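Local atomic coordinates of UPF0230 protein TM1468 (PDB entry 1VPV), a protein that binds long-chain fatty acids such as palmitate and may take part in lipid transport or fatty acid metabolism. Residues 152-155 against 156-160. Numbering follows the deposited sequence.
Sequences ATIE and EVLKK
Thr153 and Glu156 exchange side-chain-to-backbone hydrogen bonds in both directions at the start of helix 154-166. In one, Thr153 OG1 accepts from Glu156 N at 2.8 Å, a capping bond to one of the first amides of the helix. The threonine can do this because its hydroxyl sits between its own backbone N and carbonyl carbon (chi1 75°), which places OG1 within bonding distance of the Glu156 amide. In the other, the carboxylate of Glu156 reaches back: Thr153 N donates to Glu156 OE1 over 3.0 Å in an almost straight bond, 174° at the hydrogen. The donor meets that oxygen from its anti side and lies somewhat out of the carboxylate plane. The pair is a capping box, with Thr153 as N-cap, and it opens the helix that follows helix 138-149 in the chain and packs against both that helix and strands 97-102 and 125-129. The two side chains cross at a slant, the glutamate chain running extended beyond CG past the threonine hydroxyl, with Glu156 CG 3.2 Å from Thr153 OG1, while Glu156 OE1 comes to 3.6 Å from Thr153 CG2. Replacing Thr153 with a valine would remove the hydroxyl acceptor and would probably leave the amide of Glu156 without its capping partner and the helix start less firmly held. Behind the cap, Val157 N bonds to Thr153 O and Leu158 N to Ile154 O, the first backbone i to i+4 bonds of the helix. On the sheet-facing side Ile154 and Leu158 lie side by side and point the same way, Ile154 CG2 resting 3.6 Å from Leu158 CD1; both side chains touch Tyr126 of strand 125-129. Val157 packs instead on Ala144, Met147 and Leu148 of helix 138-149, and its CG2 comes within 4.4 Å of Ala152 CB.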
loop_
_atom_site.group_PDB
_atom_site.type_symbol
_atom_site.label_atom_id
_atom_site.label_comp_id
_atom_site.label_asym_id
_atom_site.label_seq_id
_atom_site.Cartn_x
_atom_site.Cartn_y
_atom_site.Cartn_z
ATOM N N ALA A 152 13.981 13.210 15.936
ATOM C CA ALA A 152 14.119 11.837 16.465
ATOM C C ALA A 152 15.221 11.017 15.791
ATOM O O ALA A 152 15.544 11.204 14.592
ATOM C CB ALA A 152 12.808 11.082 16.361
ATOM N N THR A 153 15.748 10.068 16.559
ATOM C CA THR A 153 16.685 9.087 16.051
ATOM C C THR A 153 15.961 7.977 15.328
ATOM O O THR A 153 14.753 7.733 15.518
ATOM C CB THR A 153 17.503 8.402 17.156
ATOM O OG1 THR A 153 16.679 7.461 17.853
ATOM C CG2 THR A 153 18.082 9.429 18.150
ATOM N N ILE A 154 16.739 7.295 14.504
ATOM C CA ILE A 154 16.272 6.172 13.728
ATOM C C ILE A 154 15.738 5.143 14.671
ATOM O O ILE A 154 14.673 4.569 14.429
ATOM C CB ILE A 154 17.427 5.518 12.971
ATOM C CG1 ILE A 154 17.928 6.443 11.875
ATOM C CG2 ILE A 154 16.965 4.224 12.350
ATOM C CD1 ILE A 154 16.977 6.550 10.688
ATOM N N GLU A 155 16.507 4.910 15.736
ATOM C CA GLU A 155 16.157 3.979 16.797
ATOM C C GLU A 155 14.783 4.363 17.375
ATOM O O GLU A 155 13.911 3.512 17.563
ATOM C CB GLU A 155 17.249 3.998 17.882
ATOM C CG GLU A 155 18.715 3.727 17.354
ATOM C CD GLU A 155 19.668 4.960 17.352
ATOM O OE1 GLU A 155 20.397 5.206 18.348
ATOM O OE2 GLU A 155 19.724 5.655 16.330
ATOM N N GLU A 156 14.583 5.652 17.630
ATOM C CA GLU A 156 13.302 6.130 18.141
ATOM C C GLU A 156 12.205 5.913 17.113
ATOM O O GLU A 156 11.133 5.461 17.459
ATOM C CB GLU A 156 13.393 7.598 18.597
ATOM C CG GLU A 156 14.261 7.753 19.886
ATOM C CD GLU A 156 14.632 9.201 20.273
ATOM O OE1 GLU A 156 14.791 10.071 19.391
ATOM O OE2 GLU A 156 14.802 9.455 21.498
ATOM N N VAL A 157 12.478 6.152 15.837
ATOM C CA VAL A 157 11.449 5.924 14.821
ATOM C C VAL A 157 11.036 4.440 14.755
ATOM O O VAL A 157 9.849 4.102 14.786
ATOM C CB VAL A 157 11.905 6.409 13.454
ATOM C CG1 VAL A 157 10.895 6.024 12.391
ATOM C CG2 VAL A 157 12.076 7.905 13.481
ATOM N N LEU A 158 12.027 3.557 14.690
ATOM C CA LEU A 158 11.743 2.132 14.550
ATOM C C LEU A 158 10.955 1.591 15.735
ATOM O O LEU A 158 9.979 0.865 15.540
ATOM C CB LEU A 158 13.031 1.358 14.331
ATOM C CG LEU A 158 13.652 1.697 12.968
ATOM C CD1 LEU A 158 15.096 1.259 12.941
ATOM C CD2 LEU A 158 12.888 1.057 11.792
ATOM N N LYS A 159 11.320 2.009 16.947
ATOM C CA LYS A 159 10.590 1.607 18.159
ATOM C C LYS A 159 9.127 2.070 18.108
ATOM O O LYS A 159 8.218 1.259 18.409
ATOM C CB LYS A 159 11.264 2.104 19.448
ATOM C CG LYS A 159 10.994 1.197 20.650
ATOM C CD LYS A 159 10.574 1.952 21.924
ATOM C CE LYS A 159 11.725 2.286 22.839
ATOM N NZ LYS A 159 12.337 1.046 23.402
ATOM N N LYS A 160 8.891 3.325 17.693
ATOM C CA LYS A 160 7.520 3.857 17.615
ATOM C C LYS A 160 6.669 3.206 16.530
ATOM O O LYS A 160 5.514 2.873 16.794
ATOM C CB LYS A 160 7.468 5.385 17.455
ATOM C CG LYS A 160 6.823 6.112 18.627
ATOM C CD LYS A 160 5.323 5.851 18.754
ATOM C CE LYS A 160 4.713 6.578 19.996
ATOM N NZ LYS A 160 5.206 6.031 21.271
#